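Local coordinates for denovo NTF2 (Synthetic construct, PDB 6W40), which is a computationally designed protein of the NTF2-like fold, probably made to explore scaffolds with diverse pocket structures, at residues A[27-37]-A[48-58]. Residues are numbered along the deposited sequence; the frame is centred on the assembly and turned at random.
Sequences FHEMADPDVKF and RHGREEVVEEL
Val54 fills the hollow between Val35, Phe37 and Phe27, its two methyls wedged among them. Val54 CG2 rests 3.5 Å from Phe37 CB and also meets Val35 CG1, while CG1 reaches across to Phe27 CE2. One turn on, Leu58 drops a methyl squarely onto the Phe27 ring, CD2 lying 3.7 Å from the ring centroid in a CH-pi contact, and Val55 CG2 sits at the edge of that ring, near its plane. The outer margin is shaped by Arg51. With CG trans to the backbone N (chi1 -164°), its chain runs past Ala31 CB, sets CD over the His28 ring, 3.5 Å from the centroid, then bends at chi3 to lay a guanidinium face over Ala31 O. His28 is held at its rim too: NE2 gives a nearly straight hydrogen bond (3.1 Å) to Glu52 OE2, which lies in the ring plane. Replacing His28 with alanine would probably leave Glu52 without this donor and uncover the methylene flank of Arg51. At the hairpin end of the helix, Phe37 and Arg48 form an antiparallel hydrogen-bonded pair, and the N-H of Gly50, the N-cap residue, is given to Val35 O. Helix 51-65 thus follows directly from hairpin 35-41/44-49 and packs over it; strand 111-119 flanks strand 35-41 in parallel and, through Ile112 and Val115, also touches Phe27, which meets helix 2-18 at Lys17.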
ATOM      1  N   PHE A  27       2.503  -1.339  13.765  1.00 51.32           N
ATOM      2  CA  PHE A  27       3.262  -2.550  13.484  1.00 51.69           C
ATOM      3  C   PHE A  27       3.108  -3.589  14.587  1.00 47.07           C
ATOM      4  O   PHE A  27       3.258  -4.786  14.320  1.00 43.37           O
ATOM      5  CB  PHE A  27       4.740  -2.204  13.287  1.00 54.21           C
ATOM      6  CG  PHE A  27       5.599  -3.380  12.921  1.00 44.21           C
ATOM      7  CD1 PHE A  27       5.692  -3.798  11.605  1.00 52.50           C
ATOM      8  CD2 PHE A  27       6.322  -4.060  13.889  1.00 43.27           C
ATOM      9  CE1 PHE A  27       6.482  -4.879  11.259  1.00 48.25           C
ATOM     10  CE2 PHE A  27       7.113  -5.144  13.549  1.00 44.96           C
ATOM     11  CZ  PHE A  27       7.193  -5.552  12.233  1.00 44.24           C
ATOM     12  N   HIS A  28       2.797  -3.156  15.812  1.00 52.02           N
ATOM     13  CA  HIS A  28       2.689  -4.090  16.928  1.00 50.62           C
ATOM     14  C   HIS A  28       1.445  -4.960  16.807  1.00 50.68           C
ATOM     15  O   HIS A  28       1.475  -6.146  17.157  1.00 55.25           O
ATOM     16  CB  HIS A  28       2.677  -3.321  18.250  1.00 49.52           C
ATOM     17  CG  HIS A  28       2.649  -4.199  19.464  1.00 57.05           C
ATOM     18  ND1 HIS A  28       1.488  -4.750  19.960  1.00 61.72           N
ATOM     19  CD2 HIS A  28       3.641  -4.607  20.292  1.00 63.60           C
ATOM     20  CE1 HIS A  28       1.765  -5.465  21.037  1.00 68.77           C
ATOM     21  NE2 HIS A  28       3.065  -5.395  21.259  1.00 65.58           N
ATOM     22  N   GLU A  29       0.344  -4.393  16.310  1.00 49.50           N
ATOM     23  CA  GLU A  29      -0.906  -5.137  16.224  1.00 56.43           C
ATOM     24  C   GLU A  29      -0.928  -6.123  15.064  1.00 49.64           C
ATOM     25  O   GLU A  29      -1.772  -7.026  15.055  1.00 54.10           O
ATOM     26  CB  GLU A  29      -2.088  -4.170  16.104  1.00 64.89           C
ATOM     27  CG  GLU A  29      -2.188  -3.460  14.763  1.00 65.62           C
ATOM     28  CD  GLU A  29      -3.215  -2.342  14.767  1.00 80.47           C
ATOM     29  OE1 GLU A  29      -3.518  -1.814  15.858  1.00 94.74           O
ATOM     30  OE2 GLU A  29      -3.721  -1.991  13.679  1.00 76.88           O
ATOM     31  N   MET A  30      -0.028  -5.978  14.094  1.00 53.16           N
ATOM     32  CA  MET A  30       0.032  -6.873  12.948  1.00 51.49           C
ATOM     33  C   MET A  30       1.225  -7.817  12.990  1.00 47.47           C
ATOM     34  O   MET A  30       1.348  -8.676  12.111  1.00 45.93           O
ATOM     35  CB  MET A  30       0.071  -6.067  11.646  1.00 53.42           C
ATOM     36  CG  MET A  30      -1.104  -5.130  11.456  1.00 57.86           C
ATOM     37  SD  MET A  30      -0.811  -4.021  10.071  1.00 69.37           S
ATOM     38  CE  MET A  30       0.793  -3.366  10.523  1.00 52.62           C
ATOM     39  N   ALA A  31       2.099  -7.687  13.983  1.00 42.25           N
ATOM     40  CA  ALA A  31       3.288  -8.521  14.076  1.00 45.97           C
ATOM     41  C   ALA A  31       2.963  -9.837  14.771  1.00 48.90           C
ATOM     42  O   ALA A  31       2.287  -9.853  15.806  1.00 49.80           O
ATOM     43  CB  ALA A  31       4.399  -7.787  14.827  1.00 39.38           C
ATOM     44  N   ASP A  32       3.440 -10.937  14.192  1.00 46.14           N
ATOM     45  CA  ASP A  32       3.357 -12.231  14.848  1.00 39.52           C
ATOM     46  C   ASP A  32       4.125 -12.180  16.168  1.00 41.91           C
ATOM     47  O   ASP A  32       5.148 -11.497  16.270  1.00 42.98           O
ATOM     48  CB  ASP A  32       3.923 -13.322  13.935  1.00 37.12           C
ATOM     49  CG  ASP A  32       3.812 -14.717  14.531  1.00 46.75           C
ATOM     50  OD1 ASP A  32       4.545 -15.025  15.494  1.00 41.85           O
ATOM     51  OD2 ASP A  32       2.988 -15.512  14.033  1.00 54.55           O
ATOM     52  N   PRO A  33       3.640 -12.870  17.203  1.00 51.02           N
ATOM     53  CA  PRO A  33       4.386 -12.910  18.473  1.00 45.47           C
ATOM     54  C   PRO A  33       5.831 -13.359  18.318  1.00 45.96           C
ATOM     55  O   PRO A  33       6.694 -12.939  19.100  1.00 44.40           O
ATOM     56  CB  PRO A  33       3.574 -13.901  19.316  1.00 42.71           C
ATOM     57  CG  PRO A  33       2.186 -13.796  18.778  1.00 44.59           C
ATOM     58  CD  PRO A  33       2.332 -13.541  17.304  1.00 40.02           C
ATOM     59  N   ASP A  34       6.119 -14.197  17.327  1.00 38.27           N
ATOM     60  CA  ASP A  34       7.466 -14.677  17.046  1.00 39.02           C
ATOM     61  C   ASP A  34       8.011 -14.073  15.756  1.00 34.71           C
ATOM     62  O   ASP A  34       8.677 -14.748  14.969  1.00 42.31           O
ATOM     63  CB  ASP A  34       7.487 -16.201  16.969  1.00 40.79           C
ATOM     64  CG  ASP A  34       7.020 -16.857  18.253  1.00 41.35           C
ATOM     65  OD1 ASP A  34       7.408 -16.382  19.340  1.00 49.67           O
ATOM     66  OD2 ASP A  34       6.266 -17.847  18.175  1.00 42.82           O
ATOM     67  N   VAL A  35       7.728 -12.790  15.524  1.00 35.36           N
ATOM     68  CA  VAL A  35       8.193 -12.124  14.314  1.00 38.01           C
ATOM     69  C   VAL A  35       9.713 -12.019  14.336  1.00 41.44           C
ATOM     70  O   VAL A  35      10.326 -11.771  15.384  1.00 38.70           O
ATOM     71  CB  VAL A  35       7.532 -10.741  14.179  1.00 39.67           C
ATOM     72  CG1 VAL A  35       7.837  -9.875  15.397  1.00 40.83           C
ATOM     73  CG2 VAL A  35       7.979 -10.049  12.899  1.00 34.27           C
ATOM     74  N   LYS A  36      10.332 -12.235  13.179  1.00 37.99           N
ATOM     75  CA  LYS A  36      11.769 -12.077  13.017  1.00 34.85           C
ATOM     76  C   LYS A  36      12.075 -10.777  12.288  1.00 40.63           C
ATOM     77  O   LYS A  36      11.305 -10.322  11.439  1.00 36.46           O
ATOM     78  CB  LYS A  36      12.376 -13.252  12.249  1.00 40.20           C
ATOM     79  CG  LYS A  36      12.539 -14.515  13.068  1.00 42.18           C
ATOM     80  CD  LYS A  36      13.328 -15.560  12.303  1.00 51.48           C
ATOM     81  CE  LYS A  36      13.691 -16.726  13.199  1.00 51.18           C
ATOM     82  NZ  LYS A  36      14.482 -16.276  14.378  1.00 46.55           N
ATOM     83  N   PHE A  37      13.221 -10.187  12.623  1.00 31.65           N
ATOM     84  CA  PHE A  37      13.630  -8.903  12.068  1.00 31.46           C
ATOM     85  C   PHE A  37      15.137  -8.920  11.879  1.00 42.72           C
ATOM     86  O   PHE A  37      15.879  -9.140  12.841  1.00 41.77           O
ATOM     87  CB  PHE A  37      13.221  -7.753  12.992  1.00 38.61           C
ATOM     88  CG  PHE A  37      13.439  -6.388  12.404  1.00 42.63           C
ATOM     89  CD1 PHE A  37      13.347  -6.180  11.038  1.00 48.36           C
ATOM     90  CD2 PHE A  37      13.735  -5.311  13.223  1.00 41.10           C
ATOM     91  CE1 PHE A  37      13.545  -4.921  10.501  1.00 44.17           C
ATOM     92  CE2 PHE A  37      13.935  -4.051  12.692  1.00 43.59           C
ATOM     93  CZ  PHE A  37      13.838  -3.856  11.330  1.00 41.92           C
ATOM     94  N   ARG A  48      16.833  -9.734  15.389  1.00 38.01           N
ATOM     95  CA  ARG A  48      15.987  -9.711  16.573  1.00 29.32           C
ATOM     96  C   ARG A  48      14.860 -10.719  16.411  1.00 33.91           C
ATOM     97  O   ARG A  48      14.454 -11.044  15.292  1.00 44.87           O
ATOM     98  CB  ARG A  48      15.395  -8.313  16.828  1.00 30.53           C
ATOM     99  CG  ARG A  48      16.341  -7.157  16.533  1.00 48.12           C
ATOM    100  CD  ARG A  48      17.582  -7.181  17.416  1.00 51.13           C
ATOM    101  NE  ARG A  48      17.377  -6.525  18.702  1.00 56.76           N
ATOM    102  CZ  ARG A  48      18.367  -6.129  19.497  1.00 70.72           C
ATOM    103  NH1 ARG A  48      19.627  -6.319  19.128  1.00 55.18           N
ATOM    104  NH2 ARG A  48      18.098  -5.537  20.652  1.00 77.78           N
ATOM    105  N   HIS A  49      14.357 -11.208  17.543  1.00 45.88           N
ATOM    106  CA  HIS A  49      13.250 -12.154  17.562  1.00 41.11           C
ATOM    107  C   HIS A  49      12.301 -11.805  18.701  1.00 39.48           C
ATOM    108  O   HIS A  49      12.724 -11.333  19.761  1.00 51.63           O
ATOM    109  CB  HIS A  49      13.740 -13.597  17.712  1.00 39.81           C
ATOM    110  CG  HIS A  49      12.653 -14.618  17.587  1.00 48.59           C
ATOM    111  ND1 HIS A  49      12.377 -15.268  16.404  1.00 40.91           N
ATOM    112  CD2 HIS A  49      11.768 -15.094  18.494  1.00 45.39           C
ATOM    113  CE1 HIS A  49      11.373 -16.108  16.589  1.00 46.04           C
ATOM    114  NE2 HIS A  49      10.985 -16.021  17.848  1.00 40.00           N
ATOM    115  N   GLY A  50      11.011 -12.055  18.471  1.00 35.84           N
ATOM    116  CA  GLY A  50       9.986 -11.701  19.434  1.00 39.19           C
ATOM    117  C   GLY A  50       9.356 -10.358  19.115  1.00 35.82           C
ATOM    118  O   GLY A  50      10.040  -9.455  18.628  1.00 42.74           O
ATOM    119  N   ARG A  51       8.056 -10.204  19.386  1.00 40.79           N
ATOM    120  CA  ARG A  51       7.362  -8.984  18.976  1.00 50.73           C
ATOM    121  C   ARG A  51       7.930  -7.755  19.677  1.00 48.02           C
ATOM    122  O   ARG A  51       8.044  -6.686  19.069  1.00 43.16           O
ATOM    123  CB  ARG A  51       5.863  -9.107  19.247  1.00 44.28           C
ATOM    124  CG  ARG A  51       5.022  -8.076  18.508  1.00 50.03           C
ATOM    125  CD  ARG A  51       3.646  -7.907  19.142  1.00 42.97           C
ATOM    126  NE  ARG A  51       2.898  -9.160  19.222  1.00 54.16           N
ATOM    127  CZ  ARG A  51       1.587  -9.230  19.437  1.00 62.93           C
ATOM    128  NH1 ARG A  51       0.881  -8.117  19.582  1.00 69.43           N
ATOM    129  NH2 ARG A  51       0.979 -10.409  19.497  1.00 61.65           N
ATOM    130  N   GLU A  52       8.295  -7.887  20.955  1.00 53.61           N
ATOM    131  CA  GLU A  52       8.771  -6.733  21.710  1.00 58.36           C
ATOM    132  C   GLU A  52      10.190  -6.342  21.314  1.00 49.98           C
ATOM    133  O   GLU A  52      10.502  -5.149  21.220  1.00 39.15           O
ATOM    134  CB  GLU A  52       8.691  -7.014  23.211  1.00 52.26           C
ATOM    135  CG  GLU A  52       7.292  -7.356  23.703  1.00 63.51           C
ATOM    136  CD  GLU A  52       6.283  -6.256  23.425  1.00 66.35           C
ATOM    137  OE1 GLU A  52       6.681  -5.073  23.374  1.00 71.15           O
ATOM    138  OE2 GLU A  52       5.087  -6.577  23.255  1.00 70.48           O
ATOM    139  N   GLU A  53      11.063  -7.326  21.080  1.00 49.90           N
ATOM    140  CA  GLU A  53      12.413  -7.020  20.619  1.00 41.06           C
ATOM    141  C   GLU A  53      12.393  -6.374  19.239  1.00 50.16           C
ATOM    142  O   GLU A  53      13.184  -5.466  18.956  1.00 45.87           O
ATOM    143  CB  GLU A  53      13.262  -8.291  20.596  1.00 40.60           C
ATOM    144  CG  GLU A  53      13.797  -8.731  21.948  1.00 49.59           C
ATOM    145  CD  GLU A  53      15.120  -8.073  22.295  1.00 73.51           C
ATOM    146  OE1 GLU A  53      15.249  -6.844  22.111  1.00 74.95           O
ATOM    147  OE2 GLU A  53      16.038  -8.790  22.744  1.00 91.36           O
ATOM    148  N   VAL A  54      11.495  -6.832  18.366  1.00 41.55           N
ATOM    149  CA  VAL A  54      11.453  -6.323  16.999  1.00 39.74           C
ATOM    150  C   VAL A  54      10.915  -4.897  16.974  1.00 43.80           C
ATOM    151  O   VAL A  54      11.483  -4.015  16.318  1.00 48.64           O
ATOM    152  CB  VAL A  54      10.618  -7.260  16.108  1.00 37.05           C
ATOM    153  CG1 VAL A  54      10.304  -6.595  14.779  1.00 38.78           C
ATOM    154  CG2 VAL A  54      11.354  -8.574  15.889  1.00 34.50           C
ATOM    155  N   VAL A  55       9.813  -4.651  17.688  1.00 39.37           N
ATOM    156  CA  VAL A  55       9.193  -3.328  17.666  1.00 40.30           C
ATOM    157  C   VAL A  55      10.152  -2.276  18.211  1.00 46.15           C
ATOM    158  O   VAL A  55      10.292  -1.189  17.638  1.00 47.55           O
ATOM    159  CB  VAL A  55       7.864  -3.348  18.443  1.00 42.90           C
ATOM    160  CG1 VAL A  55       7.381  -1.932  18.716  1.00 42.39           C
ATOM    161  CG2 VAL A  55       6.812  -4.123  17.663  1.00 47.74           C
ATOM    162  N   GLU A  56      10.839  -2.586  19.313  1.00 45.42           N
ATOM    163  CA  GLU A  56      11.792  -1.635  19.875  1.00 44.13           C
ATOM    164  C   GLU A  56      12.931  -1.352  18.903  1.00 52.19           C
ATOM    165  O   GLU A  56      13.367  -0.202  18.763  1.00 52.37           O
ATOM    166  CB  GLU A  56      12.334  -2.159  21.205  1.00 54.45           C
ATOM    167  CG  GLU A  56      13.528  -1.383  21.736  1.00 76.12           C
ATOM    168  CD  GLU A  56      14.001  -1.891  23.083  1.00 88.70           C
ATOM    169  OE1 GLU A  56      13.569  -1.337  24.116  1.00 86.77           O
ATOM    170  OE2 GLU A  56      14.800  -2.851  23.111  1.00 91.01           O
ATOM    171  N   GLU A  57      13.419  -2.386  18.213  1.00 45.58           N
ATOM    172  CA  GLU A  57      14.515  -2.185  17.271  1.00 42.49           C
ATOM    173  C   GLU A  57      14.047  -1.434  16.031  1.00 48.35           C
ATOM    174  O   GLU A  57      14.730  -0.516  15.560  1.00 39.72           O
ATOM    175  CB  GLU A  57      15.131  -3.529  16.883  1.00 40.95           C
ATOM    176  CG  GLU A  57      16.355  -3.410  15.991  1.00 47.19           C
ATOM    177  CD  GLU A  57      17.516  -2.723  16.684  1.00 53.39           C
ATOM    178  OE1 GLU A  57      17.654  -2.881  17.915  1.00 62.81           O
ATOM    179  OE2 GLU A  57      18.289  -2.020  15.999  1.00 63.14           O
ATOM    180  N   LEU A  58      12.886  -1.809  15.489  1.00 46.27           N
ATOM    181  CA  LEU A  58      12.361  -1.121  14.315  1.00 42.19           C
ATOM    182  C   LEU A  58      12.101   0.351  14.607  1.00 48.26           C
ATOM    183  O   LEU A  58      12.354   1.214  13.758  1.00 48.55           O
ATOM    184  CB  LEU A  58      11.081  -1.807  13.837  1.00 39.59           C
ATOM    185  CG  LEU A  58      10.285  -1.093  12.744  1.00 47.69           C
ATOM    186  CD1 LEU A  58      11.095  -0.997  11.462  1.00 38.72           C
ATOM    187  CD2 LEU A  58       8.958  -1.797  12.498  1.00 52.02           C
TER